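Competence damage-inducible protein A (PDB 5VU3) is of unknown function but belongs to the CinA family, some relatives of which are nicotinamide mononucleotide deamidases. Local coordinates at residues A[86-91]-A[127-132]. Residues are numbered along the deposited sequence; the frame is centred on the assembly and turned at random.
Sequences VSEQTV and TVCFAW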
loop_
_atom_site.group_PDB
_atom_site.type_symbol
_atom_site.label_atom_id
_atom_site.label_comp_id
_atom_site.label_asym_id
_atom_site.label_seq_id
_atom_site.Cartn_x
_atom_site.Cartn_y
_atom_site.Cartn_z
ATOM N N VAL A 86 8.149 16.134 -5.874
ATOM C CA VAL A 86 6.770 16.617 -6.055
ATOM C C VAL A 86 6.792 17.448 -7.336
ATOM O O VAL A 86 6.913 18.674 -7.333
ATOM C CB VAL A 86 6.266 17.402 -4.843
ATOM C CG1 VAL A 86 4.875 17.996 -5.113
ATOM C CG2 VAL A 86 6.248 16.506 -3.625
ATOM N N SER A 87 6.691 16.745 -8.462
ATOM C CA SER A 87 6.692 17.379 -9.772
ATOM C C SER A 87 6.064 16.416 -10.765
ATOM O O SER A 87 6.024 15.201 -10.539
ATOM C CB SER A 87 8.110 17.755 -10.213
ATOM O OG SER A 87 8.871 16.580 -10.430
ATOM N N GLU A 88 5.571 16.973 -11.871
ATOM C CA GLU A 88 5.005 16.116 -12.905
ATOM C C GLU A 88 6.085 15.267 -13.564
ATOM O O GLU A 88 5.806 14.150 -14.022
ATOM C CB GLU A 88 4.246 16.965 -13.925
ATOM C CG GLU A 88 2.996 17.595 -13.312
ATOM C CD GLU A 88 2.324 18.596 -14.215
ATOM O OE1 GLU A 88 2.804 19.744 -14.287
ATOM O OE2 GLU A 88 1.311 18.233 -14.849
ATOM N N GLN A 89 7.325 15.762 -13.582
ATOM C CA GLN A 89 8.431 14.977 -14.128
ATOM C C GLN A 89 8.667 13.717 -13.307
ATOM O O GLN A 89 8.840 12.625 -13.861
ATOM C CB GLN A 89 9.702 15.830 -14.184
ATOM C CG GLN A 89 9.683 16.930 -15.251
ATOM C CD GLN A 89 9.035 18.222 -14.768
ATOM O OE1 GLN A 89 8.455 18.278 -13.679
ATOM N NE2 GLN A 89 9.138 19.270 -15.579
ATOM N N THR A 90 8.653 13.840 -11.980
ATOM C CA THR A 90 8.944 12.680 -11.141
ATOM C C THR A 90 7.826 11.646 -11.211
ATOM O O THR A 90 8.101 10.447 -11.306
ATOM C CB THR A 90 9.198 13.119 -9.695
ATOM O OG1 THR A 90 10.440 13.829 -9.631
ATOM C CG2 THR A 90 9.284 11.917 -8.770
ATOM N N VAL A 91 6.559 12.081 -11.189
ATOM C CA VAL A 91 5.489 11.087 -11.222
ATOM C C VAL A 91 5.407 10.420 -12.586
ATOM O O VAL A 91 4.994 9.259 -12.687
ATOM C CB VAL A 91 4.135 11.699 -10.816
ATOM C CG1 VAL A 91 4.114 11.976 -9.315
ATOM C CG2 VAL A 91 3.831 12.948 -11.626
ATOM N N THR A 127 0.175 20.346 -1.818
ATOM C CA THR A 127 0.492 20.269 -3.241
ATOM C C THR A 127 0.789 18.825 -3.607
ATOM O O THR A 127 1.696 18.213 -3.031
ATOM C CB THR A 127 1.703 21.137 -3.577
ATOM O OG1 THR A 127 1.483 22.480 -3.130
ATOM C CG2 THR A 127 1.948 21.121 -5.080
ATOM N N VAL A 128 0.054 18.280 -4.575
ATOM C CA VAL A 128 0.212 16.882 -4.971
ATOM C C VAL A 128 0.246 16.789 -6.492
ATOM O O VAL A 128 -0.602 17.378 -7.170
ATOM C CB VAL A 128 -0.925 16.005 -4.407
ATOM C CG1 VAL A 128 -0.659 14.548 -4.693
ATOM C CG2 VAL A 128 -1.099 16.234 -2.896
ATOM N N CYS A 129 1.208 16.034 -7.029
ATOM C CA CYS A 129 1.250 15.740 -8.457
ATOM C C CYS A 129 0.799 14.312 -8.747
ATOM O O CYS A 129 0.989 13.395 -7.942
ATOM C CB CYS A 129 2.648 15.966 -9.044
ATOM S SG CYS A 129 3.232 17.668 -8.934
ATOM N N PHE A 130 0.203 14.135 -9.923
ATOM C CA PHE A 130 -0.392 12.874 -10.339
ATOM C C PHE A 130 0.108 12.506 -11.724
ATOM O O PHE A 130 0.290 13.379 -12.572
ATOM C CB PHE A 130 -1.929 12.972 -10.375
ATOM C CG PHE A 130 -2.546 13.313 -9.050
ATOM C CD1 PHE A 130 -2.636 14.625 -8.630
ATOM C CD2 PHE A 130 -3.039 12.312 -8.227
ATOM C CE1 PHE A 130 -3.204 14.938 -7.400
ATOM C CE2 PHE A 130 -3.599 12.615 -7.003
ATOM C CZ PHE A 130 -3.691 13.926 -6.592
ATOM N N ALA A 131 0.323 11.213 -11.953
ATOM C CA ALA A 131 0.565 10.698 -13.291
ATOM C C ALA A 131 -0.360 9.515 -13.540
ATOM O O ALA A 131 -0.534 8.651 -12.669
ATOM C CB ALA A 131 2.032 10.274 -13.497
ATOM N N TRP A 132 -0.956 9.484 -14.729
ATOM C CA TRP A 132 -1.712 8.332 -15.201
ATOM C C TRP A 132 -1.055 7.858 -16.490
ATOM O O TRP A 132 -1.027 8.595 -17.479
ATOM C CB TRP A 132 -3.187 8.673 -15.442
ATOM C CG TRP A 132 -3.939 9.262 -14.264
ATOM C CD1 TRP A 132 -4.727 8.588 -13.370
ATOM C CD2 TRP A 132 -3.991 10.645 -13.878
ATOM N NE1 TRP A 132 -5.259 9.467 -12.448
ATOM C CE2 TRP A 132 -4.829 10.736 -12.746
ATOM C CE3 TRP A 132 -3.422 11.818 -14.387
ATOM C CZ2 TRP A 132 -5.093 11.948 -12.107
ATOM C CZ3 TRP A 132 -3.688 13.021 -13.750
ATOM C CH2 TRP A 132 -4.519 13.077 -12.627
#
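Thr127 and Val86 open the contact where strand 127-134 begins: the CG1 methyl of Val86 lies 3.8 Å from Thr127 O, while the methyl groups of the two side chains approach more loosely. The Thr127 hydroxyl turns instead to Ala124 O. Two residues on, Cys129 supplies the centre. With SG anti to its carbonyl carbon (chi1 -62°), the sulfur packs against the backbone of the turn into helix 88-101, 3.6 Å from Ser87 CA and 4.2 Å from Val86 CG1. On the side of the turn that faces away from the strand, Ser87 serves as N-cap: its OG accepts from Thr90 N (3.2 Å, 156° at the hydrogen) and also bonds to Thr84 O. The arrangement illustrates how an alpha/beta domain with a mixed five-stranded sheet divides its strand residues, Cys129 and Ala131 facing this helix start whereas Val128 and Phe130 pack against helix 149-167 on the opposite face. Even so, Phe130 adds its carbonyl, 3.7 Å from Val91 CG2, and Cys129 O lies against the other Val91 methyl, CG1, so the valine straddles the strand backbone. At Ala131 the packing becomes close: CB meets Val91 CB at 3.7 Å and presses to 3.2 Å from Val91 O.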